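GGDEF family protein (Vibrio cholerae, PDB 5GZS) probably makes cyclic di-GMP and carries a periplasmic portion of two solute-binding-type modules, one of them holding arginine. Local coordinates at residues S295-N300 with F345-Q350; A290-S295 with A302-S307; E365-A370 with D377-N382; R227-N232 with F278-D283. All blocks are in the same frame, centred on the assembly; numbering follows the deposited sequence.

Contact 1: residues S295-N300 with F345-Q350; sequences SQQRKN and FEELLQ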
loop_
_atom_site.group_PDB
_atom_site.type_symbol
_atom_site.label_atom_id
_atom_site.label_comp_id
_atom_site.label_asym_id
_atom_site.label_seq_id
_atom_site.Cartn_x
_atom_site.Cartn_y
_atom_site.Cartn_z
ATOM N N SER A 295 13.091 -7.013 -15.669
ATOM C CA SER A 295 12.401 -8.277 -15.856
ATOM C C SER A 295 13.215 -9.361 -15.165
ATOM O O SER A 295 14.073 -9.073 -14.330
ATOM C CB SER A 295 12.244 -8.599 -17.347
ATOM O OG SER A 295 13.510 -8.638 -17.990
ATOM N N GLN A 296 12.939 -10.609 -15.518
ATOM C CA GLN A 296 13.834 -11.707 -15.188
ATOM C C GLN A 296 14.796 -11.878 -16.352
ATOM O O GLN A 296 16.000 -12.063 -16.155
ATOM C CB GLN A 296 13.059 -12.996 -14.933
ATOM C CG GLN A 296 12.166 -12.942 -13.718
ATOM C CD GLN A 296 12.943 -12.684 -12.455
ATOM O OE1 GLN A 296 14.056 -13.191 -12.287
ATOM N NE2 GLN A 296 12.366 -11.894 -11.552
ATOM N N GLN A 297 14.239 -11.801 -17.562
ATOM C CA GLN A 297 15.008 -11.903 -18.796
ATOM C C GLN A 297 16.228 -11.005 -18.745
ATOM O O GLN A 297 17.319 -11.420 -19.133
ATOM C CB GLN A 297 14.150 -11.543 -20.022
ATOM C CG GLN A 297 14.965 -11.415 -21.325
ATOM C CD GLN A 297 14.139 -10.961 -22.535
ATOM O OE1 GLN A 297 12.903 -11.071 -22.556
ATOM N NE2 GLN A 297 14.826 -10.423 -23.541
ATOM N N ARG A 298 16.041 -9.789 -18.237
ATOM C CA ARG A 298 17.088 -8.775 -18.287
ATOM C C ARG A 298 17.934 -8.718 -17.017
ATOM O O ARG A 298 19.018 -8.136 -17.023
ATOM C CB ARG A 298 16.465 -7.408 -18.570
ATOM C CG ARG A 298 16.044 -7.249 -20.014
ATOM C CD ARG A 298 14.935 -6.227 -20.191
ATOM N NE ARG A 298 15.152 -5.402 -21.383
ATOM C CZ ARG A 298 14.832 -5.773 -22.621
ATOM N NH1 ARG A 298 14.279 -6.965 -22.840
ATOM N NH2 ARG A 298 15.074 -4.953 -23.644
ATOM N N LYS A 299 17.460 -9.370 -15.955
ATOM C CA LYS A 299 18.014 -9.202 -14.604
ATOM C C LYS A 299 19.520 -9.461 -14.490
ATOM O O LYS A 299 20.193 -8.907 -13.614
ATOM C CB LYS A 299 17.270 -10.110 -13.616
ATOM C CG LYS A 299 17.142 -9.524 -12.202
ATOM C CD LYS A 299 15.717 -9.721 -11.652
ATOM C CE LYS A 299 15.578 -9.345 -10.174
ATOM N NZ LYS A 299 14.371 -9.969 -9.526
ATOM N N ASN A 300 20.042 -10.278 -15.393
ATOM C CA ASN A 300 21.425 -10.715 -15.329
ATOM C C ASN A 300 22.319 -10.095 -16.394
ATOM O O ASN A 300 23.525 -10.348 -16.413
ATOM C CB ASN A 300 21.482 -12.234 -15.469
ATOM C CG ASN A 300 20.659 -12.738 -16.648
ATOM O OD1 ASN A 300 19.605 -12.176 -16.975
ATOM N ND2 ASN A 300 21.158 -13.780 -17.315
ATOM N N PHE A 345 5.784 -7.219 -20.494
ATOM C CA PHE A 345 4.411 -7.627 -20.146
ATOM C C PHE A 345 4.188 -9.054 -20.624
ATOM O O PHE A 345 3.402 -9.790 -20.036
ATOM C CB PHE A 345 3.351 -6.668 -20.728
ATOM C CG PHE A 345 3.338 -5.302 -20.076
ATOM C CD1 PHE A 345 3.603 -5.157 -18.719
ATOM C CD2 PHE A 345 3.090 -4.161 -20.824
ATOM C CE1 PHE A 345 3.600 -3.904 -18.125
ATOM C CE2 PHE A 345 3.095 -2.894 -20.228
ATOM C CZ PHE A 345 3.346 -2.767 -18.882
ATOM N N GLU A 346 4.899 -9.471 -21.668
ATOM C CA GLU A 346 4.710 -10.835 -22.153
ATOM C C GLU A 346 5.203 -11.800 -21.091
ATOM O O GLU A 346 4.547 -12.792 -20.762
ATOM C CB GLU A 346 5.429 -11.058 -23.472
ATOM C CG GLU A 346 5.265 -12.460 -24.059
ATOM C CD GLU A 346 6.052 -12.623 -25.355
ATOM O OE1 GLU A 346 7.075 -11.909 -25.520
ATOM O OE2 GLU A 346 5.632 -13.423 -26.220
ATOM N N GLU A 347 6.349 -11.479 -20.527
ATOM C CA GLU A 347 6.892 -12.282 -19.464
ATOM C C GLU A 347 5.914 -12.294 -18.301
ATOM O O GLU A 347 5.590 -13.362 -17.779
ATOM C CB GLU A 347 8.252 -11.733 -19.070
ATOM C CG GLU A 347 8.822 -12.162 -17.742
ATOM C CD GLU A 347 10.205 -11.547 -17.553
ATOM O OE1 GLU A 347 10.592 -11.263 -16.400
ATOM O OE2 GLU A 347 10.898 -11.340 -18.581
ATOM N N LEU A 348 5.410 -11.119 -17.929
ATOM C CA LEU A 348 4.528 -11.006 -16.773
ATOM C C LEU A 348 3.335 -11.946 -16.896
ATOM O O LEU A 348 2.999 -12.678 -15.963
ATOM C CB LEU A 348 4.039 -9.566 -16.603
ATOM C CG LEU A 348 3.019 -9.318 -15.481
ATOM C CD1 LEU A 348 3.453 -9.991 -14.172
ATOM C CD2 LEU A 348 2.841 -7.798 -15.260
ATOM N N LEU A 349 2.711 -11.941 -18.065
ATOM C CA LEU A 349 1.517 -12.726 -18.241
ATOM C C LEU A 349 1.878 -14.190 -18.259
ATOM O O LEU A 349 1.114 -15.026 -17.764
ATOM C CB LEU A 349 0.776 -12.317 -19.509
ATOM C CG LEU A 349 0.085 -10.958 -19.366
ATOM C CD1 LEU A 349 -1.019 -10.854 -20.390
ATOM C CD2 LEU A 349 -0.473 -10.773 -17.978
ATOM N N GLN A 350 3.046 -14.508 -18.795
ATOM C CA GLN A 350 3.464 -15.902 -18.823
ATOM C C GLN A 350 3.642 -16.467 -17.400
ATOM O O GLN A 350 3.409 -17.660 -17.185
ATOM C CB GLN A 350 4.740 -16.059 -19.640
ATOM C CG GLN A 350 4.506 -16.046 -21.145
ATOM C CD GLN A 350 5.800 -15.946 -21.928
ATOM O OE1 GLN A 350 6.750 -15.312 -21.482
ATOM N NE2 GLN A 350 5.840 -16.563 -23.102
#
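E347 reaches from its helix to the start of the loop, where its carboxylate meets S295, Q296 and Q297. All of the tight packing gathers on this one group. Its OE1 accepts a nearly straight hydrogen bond from Q296 N, 2.6 Å long with an N-H...O angle of 163°, through the syn lone pair. S295 CB lies 3.3 Å from OE2, and Q297 CB rests 3.6 Å from the same oxygen. With CG anti to the backbone N (chi1 163°) and the rest of the chain extended, E347 bridges backbones whose nearest CA atoms, those of S295 and E347, are 7.7 Å apart. The loop is shaped by an ST motif, in which S295 OG accepts from R298 N. By contrast, the solvent side is loose: Q296 bends at its second torsion and carries its amide away from the helix, while Q297, also exposed, touches through CB and its backbone N. By sequence, R298 probably corresponds to R64, which lines the arginine pocket of the first module. Segment 295-300 follows strand 288-292 of one sheet, whereas helix 344-352 packs through F345 and L349 on strands 337-340 and 378-382 of another, consistent with a bridge between the two lobes of a solute-binding fold.

Contact 2: residues A290-S295 with A302-S307; sequences APITVS and AYFSES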
loop_
_atom_site.group_PDB
_atom_site.type_symbol
_atom_site.label_atom_id
_atom_site.label_comp_id
_atom_site.label_asym_id
_atom_site.label_seq_id
_atom_site.Cartn_x
_atom_site.Cartn_y
_atom_site.Cartn_z
ATOM N N ALA A 290 18.307 3.922 -19.018
ATOM C CA ALA A 290 17.103 4.028 -18.214
ATOM C C ALA A 290 16.016 4.632 -19.074
ATOM O O ALA A 290 16.297 5.380 -20.008
ATOM C CB ALA A 290 17.348 4.870 -16.963
ATOM N N PRO A 291 14.771 4.278 -18.796
ATOM C CA PRO A 291 14.356 3.320 -17.763
ATOM C C PRO A 291 14.613 1.881 -18.197
ATOM O O PRO A 291 14.785 1.637 -19.389
ATOM C CB PRO A 291 12.864 3.619 -17.594
ATOM C CG PRO A 291 12.444 4.063 -18.962
ATOM C CD PRO A 291 13.630 4.834 -19.542
ATOM N N ILE A 292 14.638 0.944 -17.261
ATOM C CA ILE A 292 14.611 -0.463 -17.643
ATOM C C ILE A 292 13.872 -1.255 -16.584
ATOM O O ILE A 292 14.229 -1.207 -15.404
ATOM C CB ILE A 292 16.016 -1.028 -17.853
ATOM C CG1 ILE A 292 15.992 -2.554 -17.748
ATOM C CG2 ILE A 292 16.981 -0.425 -16.841
ATOM C CD1 ILE A 292 17.276 -3.211 -18.162
ATOM N N THR A 293 12.842 -1.994 -16.994
ATOM C CA THR A 293 11.853 -2.427 -16.021
ATOM C C THR A 293 12.208 -3.684 -15.238
ATOM O O THR A 293 11.320 -4.303 -14.646
ATOM C CB THR A 293 10.505 -2.639 -16.682
ATOM O OG1 THR A 293 10.632 -3.624 -17.712
ATOM C CG2 THR A 293 10.013 -1.326 -17.259
ATOM N N VAL A 294 13.498 -4.012 -15.186
ATOM C CA VAL A 294 14.031 -5.172 -14.453
ATOM C C VAL A 294 13.091 -6.371 -14.505
ATOM O O VAL A 294 12.372 -6.694 -13.552
ATOM C CB VAL A 294 14.400 -4.816 -12.962
ATOM C CG1 VAL A 294 13.259 -4.183 -12.198
ATOM C CG2 VAL A 294 14.959 -6.038 -12.211
ATOM N N SER A 295 13.091 -7.013 -15.669
ATOM C CA SER A 295 12.401 -8.277 -15.856
ATOM C C SER A 295 13.215 -9.361 -15.165
ATOM O O SER A 295 14.073 -9.073 -14.330
ATOM C CB SER A 295 12.244 -8.599 -17.347
ATOM O OG SER A 295 13.510 -8.638 -17.990
ATOM N N ALA A 302 22.620 -6.809 -17.006
ATOM C CA ALA A 302 23.117 -5.512 -16.569
ATOM C C ALA A 302 23.059 -5.408 -15.051
ATOM O O ALA A 302 22.399 -6.199 -14.390
ATOM C CB ALA A 302 22.326 -4.394 -17.216
ATOM N N TYR A 303 23.784 -4.443 -14.505
ATOM C CA TYR A 303 23.730 -4.127 -13.086
ATOM C C TYR A 303 22.636 -3.100 -12.893
ATOM O O TYR A 303 22.436 -2.255 -13.771
ATOM C CB TYR A 303 25.068 -3.577 -12.605
ATOM C CG TYR A 303 26.213 -4.568 -12.570
ATOM C CD1 TYR A 303 26.051 -5.838 -12.034
ATOM C CD2 TYR A 303 27.460 -4.221 -13.051
ATOM C CE1 TYR A 303 27.114 -6.730 -11.983
ATOM C CE2 TYR A 303 28.516 -5.096 -13.005
ATOM C CZ TYR A 303 28.350 -6.350 -12.464
ATOM O OH TYR A 303 29.412 -7.238 -12.426
ATOM N N PHE A 304 21.942 -3.138 -11.755
ATOM C CA PHE A 304 20.750 -2.304 -11.570
ATOM C C PHE A 304 20.764 -1.466 -10.304
ATOM O O PHE A 304 21.042 -1.977 -9.234
ATOM C CB PHE A 304 19.490 -3.179 -11.552
ATOM C CG PHE A 304 19.233 -3.908 -12.838
ATOM C CD1 PHE A 304 18.553 -3.290 -13.868
ATOM C CD2 PHE A 304 19.647 -5.223 -13.007
ATOM C CE1 PHE A 304 18.309 -3.957 -15.054
ATOM C CE2 PHE A 304 19.406 -5.902 -14.201
ATOM C CZ PHE A 304 18.736 -5.264 -15.224
ATOM N N SER A 305 20.454 -0.180 -10.420
ATOM C CA SER A 305 20.228 0.645 -9.236
ATOM C C SER A 305 18.970 0.139 -8.588
ATOM O O SER A 305 18.234 -0.603 -9.229
ATOM C CB SER A 305 20.036 2.117 -9.586
ATOM O OG SER A 305 18.702 2.314 -10.053
ATOM N N GLU A 306 18.708 0.564 -7.348
ATOM C CA GLU A 306 17.417 0.344 -6.699
ATOM C C GLU A 306 16.356 0.992 -7.552
ATOM O O GLU A 306 16.687 1.866 -8.347
ATOM C CB GLU A 306 17.388 0.934 -5.281
ATOM C CG GLU A 306 18.192 0.145 -4.236
ATOM C CD GLU A 306 18.177 0.819 -2.874
ATOM O OE1 GLU A 306 17.402 1.795 -2.720
ATOM O OE2 GLU A 306 18.936 0.386 -1.968
ATOM N N SER A 307 15.096 0.573 -7.400
ATOM C CA SER A 307 13.990 1.141 -8.187
ATOM C C SER A 307 13.781 2.616 -7.863
ATOM O O SER A 307 14.152 3.057 -6.794
ATOM C CB SER A 307 12.694 0.378 -7.937
ATOM O OG SER A 307 12.945 -1.011 -7.867
#
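S305 OG, one residue beyond the F304 whose ring meets I292, is gripped twice: it donates to E306 O at 2.7 Å and accepts from I415 N. The donor lies 26° out of the E306 carbonyl plane. In the mixed five-stranded sheet of this lobe, of the solute-binding-protein kind, strand 414-417 runs antiparallel between strands 288-292 and 303-304, with backbone bonds pairing I292 with A414 and Y303 with F417. The two segments are therefore next-but-one neighbours without direct backbone pairing, and the bridge is mainly I292 on F304. I292 sends its extended branch across to the ring rim of F304, the two side chains crossing at about a right angle. Because CG1 stands opposite the backbone N (chi1 160°), CD1 is carried out to the ring and comes 3.4 Å from F304 CE1, near the ring plane. CG1 follows at the same edge, in plane, 3.8 Å from CE1. F278 of helix 277-282 touches I292 and A302. On the other side, Y303 and S305 lie against helix 421-435, so alternate residues along 302-305 face opposite layers. V294, where the chain has left the strand, adds a looser and oblique approach, its CA 4.5 Å from F304 CE1.

Contact 3: residues E365-A370 with D377-N382; sequences EEKVQA and DYIVLN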
loop_
_atom_site.group_PDB
_atom_site.type_symbol
_atom_site.label_atom_id
_atom_site.label_comp_id
_atom_site.label_asym_id
_atom_site.label_seq_id
_atom_site.Cartn_x
_atom_site.Cartn_y
_atom_site.Cartn_z
ATOM N N GLU A 365 2.355 0.349 -31.265
ATOM C CA GLU A 365 1.572 0.741 -32.445
ATOM C C GLU A 365 0.728 -0.374 -33.053
ATOM O O GLU A 365 -0.481 -0.224 -33.303
ATOM C CB GLU A 365 2.519 1.267 -33.519
ATOM C CG GLU A 365 2.515 2.788 -33.697
ATOM C CD GLU A 365 1.368 3.249 -34.585
ATOM O OE1 GLU A 365 1.187 2.673 -35.680
ATOM O OE2 GLU A 365 0.638 4.187 -34.199
ATOM N N GLU A 366 1.394 -1.490 -33.311
ATOM C CA GLU A 366 0.767 -2.674 -33.893
ATOM C C GLU A 366 -0.148 -3.348 -32.868
ATOM O O GLU A 366 -1.233 -3.831 -33.212
ATOM C CB GLU A 366 1.860 -3.623 -34.380
ATOM C CG GLU A 366 1.440 -4.776 -35.256
ATOM C CD GLU A 366 2.604 -5.721 -35.455
ATOM O OE1 GLU A 366 3.700 -5.407 -34.941
ATOM O OE2 GLU A 366 2.441 -6.765 -36.111
ATOM N N LYS A 367 0.305 -3.360 -31.609
ATOM C CA LYS A 367 -0.465 -3.894 -30.486
ATOM C C LYS A 367 -1.789 -3.144 -30.385
ATOM O O LYS A 367 -2.863 -3.743 -30.427
ATOM C CB LYS A 367 0.333 -3.786 -29.174
ATOM C CG LYS A 367 -0.421 -4.246 -27.912
ATOM C CD LYS A 367 0.513 -4.585 -26.734
ATOM C CE LYS A 367 1.248 -3.362 -26.210
ATOM N NZ LYS A 367 2.243 -3.697 -25.136
ATOM N N VAL A 368 -1.707 -1.824 -30.281
ATOM C CA VAL A 368 -2.904 -1.001 -30.267
ATOM C C VAL A 368 -3.817 -1.246 -31.474
ATOM O O VAL A 368 -5.015 -1.524 -31.312
ATOM C CB VAL A 368 -2.559 0.484 -30.235
ATOM C CG1 VAL A 368 -3.840 1.301 -30.373
ATOM C CG2 VAL A 368 -1.780 0.839 -28.960
ATOM N N GLN A 369 -3.269 -1.155 -32.683
ATOM C CA GLN A 369 -4.116 -1.285 -33.874
ATOM C C GLN A 369 -4.846 -2.637 -33.902
ATOM O O GLN A 369 -5.959 -2.763 -34.441
ATOM C CB GLN A 369 -3.295 -1.090 -35.154
ATOM C CG GLN A 369 -3.151 0.378 -35.580
ATOM C CD GLN A 369 -4.445 0.965 -36.133
ATOM O OE1 GLN A 369 -5.269 0.259 -36.737
ATOM N NE2 GLN A 369 -4.635 2.261 -35.915
ATOM N N ALA A 370 -4.220 -3.640 -33.298
ATOM C CA ALA A 370 -4.833 -4.950 -33.166
ATOM C C ALA A 370 -6.085 -4.883 -32.297
ATOM O O ALA A 370 -7.092 -5.519 -32.602
ATOM C CB ALA A 370 -3.843 -5.923 -32.589
ATOM N N ASP A 377 -8.766 -8.405 -27.820
ATOM C CA ASP A 377 -9.786 -7.779 -26.974
ATOM C C ASP A 377 -9.254 -6.981 -25.787
ATOM O O ASP A 377 -9.927 -6.054 -25.323
ATOM C CB ASP A 377 -10.735 -8.842 -26.460
ATOM C CG ASP A 377 -11.422 -9.593 -27.580
ATOM O OD1 ASP A 377 -12.511 -9.146 -27.997
ATOM O OD2 ASP A 377 -10.880 -10.627 -28.035
ATOM N N TYR A 378 -8.072 -7.361 -25.293
ATOM C CA TYR A 378 -7.398 -6.691 -24.174
ATOM C C TYR A 378 -5.902 -6.646 -24.443
ATOM O O TYR A 378 -5.306 -7.658 -24.819
ATOM C CB TYR A 378 -7.634 -7.407 -22.830
ATOM C CG TYR A 378 -9.072 -7.449 -22.313
ATOM C CD1 TYR A 378 -9.923 -8.490 -22.641
ATOM C CD2 TYR A 378 -9.552 -6.460 -21.469
ATOM C CE1 TYR A 378 -11.221 -8.526 -22.157
ATOM C CE2 TYR A 378 -10.844 -6.489 -20.984
ATOM C CZ TYR A 378 -11.679 -7.520 -21.330
ATOM O OH TYR A 378 -12.977 -7.546 -20.838
ATOM N N ILE A 379 -5.287 -5.484 -24.245
ATOM C CA ILE A 379 -3.843 -5.372 -24.396
ATOM C C ILE A 379 -3.254 -4.782 -23.125
ATOM O O ILE A 379 -3.940 -4.057 -22.397
ATOM C CB ILE A 379 -3.465 -4.511 -25.614
ATOM C CG1 ILE A 379 -3.725 -3.036 -25.335
ATOM C CG2 ILE A 379 -4.257 -4.942 -26.843
ATOM C CD1 ILE A 379 -3.614 -2.162 -26.560
ATOM N N VAL A 380 -1.996 -5.105 -22.838
ATOM C CA VAL A 380 -1.404 -4.690 -21.577
ATOM C C VAL A 380 -0.632 -3.390 -21.703
ATOM O O VAL A 380 0.365 -3.302 -22.415
ATOM C CB VAL A 380 -0.444 -5.740 -21.003
ATOM C CG1 VAL A 380 0.082 -5.265 -19.650
ATOM C CG2 VAL A 380 -1.120 -7.074 -20.866
ATOM N N LEU A 381 -1.077 -2.377 -20.983
ATOM C CA LEU A 381 -0.289 -1.175 -20.892
ATOM C C LEU A 381 -0.064 -0.765 -19.459
ATOM O O LEU A 381 -0.786 -1.155 -18.538
ATOM C CB LEU A 381 -0.938 -0.024 -21.660
ATOM C CG LEU A 381 -0.894 -0.168 -23.180
ATOM C CD1 LEU A 381 -1.469 1.071 -23.840
ATOM C CD2 LEU A 381 0.529 -0.391 -23.614
ATOM N N ASN A 382 0.982 0.041 -19.301
ATOM C CA ASN A 382 1.272 0.734 -18.063
ATOM C C ASN A 382 0.457 2.015 -18.046
ATOM O O ASN A 382 0.361 2.723 -19.048
ATOM C CB ASN A 382 2.764 1.050 -17.958
ATOM C CG ASN A 382 3.186 2.181 -18.875
ATOM O OD1 ASN A 382 3.373 1.984 -20.076
ATOM N ND2 ASN A 382 3.338 3.374 -18.313
#
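Helix 365-370 and strand 378-382 run roughly antiparallel, their axes 147° apart in direction and 8.8 Å apart at closest approach, with K367 and I379 nearest in register. K367 carries most of the contact, and it does so chiefly with its aliphatic length. The chain leaves the helix with its first torsion trans to the main-chain nitrogen (chi1 177°) and lies over the branch point of I379, CG standing 3.8 Å from I379 CB. Further out it bends at its third torsion (66°), which brings the ammonium group to the strand's backbone. There NZ makes a weak hydrogen bond of 3.3 Å to V380 O, a modest polar anchor for a buried lysine. Beyond the bend, the K367 and L381 chains lie alongside each other in opposing senses, CE 4.0 Å from L381 CD2. I379 uses its other end on V368: CD1 packs 3.9 Å from V368 CA and more loosely against CG2. The helix is the connection of a beta-alpha-beta crossover from strand 359-361 to strand 378-382, parallel strands separated in the sheet by 337-340. Successive residues of the strand meet different helices, I379 facing K367 and V368 of helix 364-372 and V380 facing F345 and L349 of helix 344-352, while N382 stands at the N-cap of helix 383-391.

Contact 4: residues R227-N232 with F278-D283; sequences RVKLEN and FDDLQD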
loop_
_atom_site.group_PDB
_atom_site.type_symbol
_atom_site.label_atom_id
_atom_site.label_comp_id
_atom_site.label_asym_id
_atom_site.label_seq_id
_atom_site.Cartn_x
_atom_site.Cartn_y
_atom_site.Cartn_z
ATOM N N ARG A 227 28.375 7.783 -20.736
ATOM C CA ARG A 227 27.366 7.833 -21.803
ATOM C C ARG A 227 26.041 7.179 -21.387
ATOM O O ARG A 227 26.001 6.032 -20.950
ATOM C CB ARG A 227 27.908 7.187 -23.077
ATOM C CG ARG A 227 29.221 7.834 -23.509
ATOM C CD ARG A 227 29.793 7.267 -24.811
ATOM N NE ARG A 227 29.193 7.861 -26.004
ATOM C CZ ARG A 227 28.253 7.258 -26.712
ATOM N NH1 ARG A 227 27.830 6.058 -26.338
ATOM N NH2 ARG A 227 27.735 7.849 -27.778
ATOM N N VAL A 228 24.939 7.959 -21.520
ATOM C CA VAL A 228 23.612 7.583 -21.055
ATOM C C VAL A 228 22.657 7.479 -22.250
ATOM O O VAL A 228 22.714 8.299 -23.166
ATOM C CB VAL A 228 23.073 8.687 -20.115
ATOM C CG1 VAL A 228 21.802 8.254 -19.408
ATOM C CG2 VAL A 228 24.112 9.058 -19.093
ATOM N N LYS A 229 21.781 6.475 -22.260
ATOM C CA LYS A 229 20.692 6.452 -23.244
ATOM C C LYS A 229 19.344 6.367 -22.567
ATOM O O LYS A 229 19.198 5.690 -21.544
ATOM C CB LYS A 229 20.834 5.315 -24.256
ATOM C CG LYS A 229 21.908 5.584 -25.242
ATOM C CD LYS A 229 21.643 4.909 -26.576
ATOM C CE LYS A 229 22.824 5.183 -27.515
ATOM N NZ LYS A 229 22.650 4.617 -28.857
ATOM N N LEU A 230 18.358 7.054 -23.134
ATOM C CA LEU A 230 17.003 6.960 -22.604
ATOM C C LEU A 230 16.107 6.208 -23.561
ATOM O O LEU A 230 16.074 6.505 -24.755
ATOM C CB LEU A 230 16.425 8.339 -22.314
ATOM C CG LEU A 230 17.096 9.091 -21.167
ATOM C CD1 LEU A 230 16.479 10.473 -21.017
ATOM C CD2 LEU A 230 17.031 8.314 -19.863
ATOM N N GLU A 231 15.398 5.221 -23.028
ATOM C CA GLU A 231 14.502 4.407 -23.825
ATOM C C GLU A 231 13.437 5.290 -24.482
ATOM O O GLU A 231 12.788 6.097 -23.813
ATOM C CB GLU A 231 13.864 3.304 -22.960
ATOM C CG GLU A 231 13.402 2.051 -23.746
ATOM C CD GLU A 231 14.373 0.862 -23.645
ATOM O OE1 GLU A 231 14.873 0.563 -22.528
ATOM O OE2 GLU A 231 14.626 0.218 -24.691
ATOM N N ASN A 232 13.277 5.153 -25.797
ATOM C CA ASN A 232 12.257 5.917 -26.511
ATOM C C ASN A 232 11.418 5.032 -27.427
ATOM O O ASN A 232 10.900 5.466 -28.452
ATOM C CB ASN A 232 12.863 7.120 -27.252
ATOM C CG ASN A 232 12.414 8.453 -26.654
ATOM O OD1 ASN A 232 11.268 8.589 -26.227
ATOM N ND2 ASN A 232 13.315 9.431 -26.610
ATOM N N PHE A 278 19.414 -1.657 -25.315
ATOM C CA PHE A 278 19.922 -2.665 -24.424
ATOM C C PHE A 278 21.081 -3.380 -25.097
ATOM O O PHE A 278 22.059 -3.748 -24.453
ATOM C CB PHE A 278 18.806 -3.631 -24.033
ATOM C CG PHE A 278 19.111 -4.422 -22.807
ATOM C CD1 PHE A 278 19.501 -3.790 -21.643
ATOM C CD2 PHE A 278 19.035 -5.797 -22.821
ATOM C CE1 PHE A 278 19.803 -4.522 -20.504
ATOM C CE2 PHE A 278 19.336 -6.532 -21.691
ATOM C CZ PHE A 278 19.726 -5.893 -20.535
ATOM N N ASP A 279 20.980 -3.558 -26.402
ATOM C CA ASP A 279 22.106 -4.067 -27.166
ATOM C C ASP A 279 23.289 -3.122 -26.990
ATOM O O ASP A 279 24.412 -3.568 -26.818
ATOM C CB ASP A 279 21.743 -4.228 -28.652
ATOM C CG ASP A 279 20.563 -5.180 -28.871
ATOM O OD1 ASP A 279 19.870 -5.509 -27.887
ATOM O OD2 ASP A 279 20.329 -5.592 -30.028
ATOM N N ASP A 280 23.040 -1.815 -27.013
ATOM C CA ASP A 280 24.105 -0.832 -26.801
ATOM C C ASP A 280 24.719 -0.979 -25.404
ATOM O O ASP A 280 25.936 -0.778 -25.192
ATOM C CB ASP A 280 23.561 0.583 -26.985
ATOM C CG ASP A 280 23.534 1.018 -28.434
ATOM O OD1 ASP A 280 22.547 0.686 -29.147
ATOM O OD2 ASP A 280 24.509 1.705 -28.840
ATOM N N LEU A 281 23.864 -1.339 -24.454
ATOM C CA LEU A 281 24.290 -1.599 -23.084
ATOM C C LEU A 281 25.092 -2.903 -22.989
ATOM O O LEU A 281 26.125 -2.970 -22.300
ATOM C CB LEU A 281 23.085 -1.658 -22.159
ATOM C CG LEU A 281 23.409 -1.597 -20.676
ATOM C CD1 LEU A 281 24.093 -0.266 -20.344
ATOM C CD2 LEU A 281 22.130 -1.800 -19.842
ATOM N N GLN A 282 24.636 -3.942 -23.684
ATOM C CA GLN A 282 25.398 -5.183 -23.672
ATOM C C GLN A 282 26.675 -5.020 -24.488
ATOM O O GLN A 282 27.684 -5.585 -24.139
ATOM C CB GLN A 282 24.528 -6.344 -24.138
ATOM C CG GLN A 282 23.418 -6.625 -23.121
ATOM C CD GLN A 282 22.379 -7.622 -23.597
ATOM O OE1 GLN A 282 22.440 -8.804 -23.259
ATOM N NE2 GLN A 282 21.401 -7.148 -24.365
ATOM N N ASP A 283 26.657 -4.183 -25.522
ATOM C CA ASP A 283 27.871 -3.830 -26.280
ATOM C C ASP A 283 28.946 -3.157 -25.436
ATOM O O ASP A 283 30.109 -3.106 -25.841
ATOM C CB ASP A 283 27.548 -2.853 -27.428
ATOM C CG ASP A 283 26.775 -3.489 -28.562
ATOM O OD1 ASP A 283 26.305 -4.644 -28.418
ATOM O OD2 ASP A 283 26.628 -2.809 -29.605
#
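K229 and D280 meet at about a right angle, the long lysine chain coming off its strand to end above the carboxylate of an aspartate on the helix. The ammonium group sits over the face of that carboxylate, so its distances to the group's atoms differ little: K229 NZ is 3.5 Å from D280 OD2 and 3.9 Å from D280 OD1. The salt bridge is correspondingly long, and its hydrogen bond to OD2 is weak. K229 gets there with its CG anti to the carbonyl carbon (chi1 -74°) and the remaining torsions extended, spanning backbones whose nearest CA atoms, those of K229 and D280, are 8.8 Å apart. Strand 226-230 lies between the parallel strands 264-266 and 288-292, in the alpha/beta sheet of a solute-binding-type lobe. Its residues alternate between two helical layers: K229 points to helix 277-282, whereas V228 and L230 pack against helix 248-259. K229 NZ also donates to Q271 OE1, so the lysine has a second partner besides the long, weak bond to D280. Two residues before D280, F278 packs on L289 and I292. R227 adds a more distant positive charge, its NH1 6.0 Å from D280 OD2.

Contacts 2 and 4 belong to one sheet, their centres 12 Å apart, and are joined through adjacent strands by a probable hydrogen bond from A290 N to K229 O (3.2 Å). Contact 1 shares S295 with contact 2, and K299 O lies 3.2 Å from F304 CE2; its R298 CG also packs on F278 CE2 of contact 4 at 3.8 Å. In the other lobe, helix 344-352 links contact 1 to contact 3, where F345 CD2 approaches V380 O. Contacts 3 and 4, about 25 Å apart between centres, do not touch. The bound arginine lies in the first module, whereas all four contacts belong to the second.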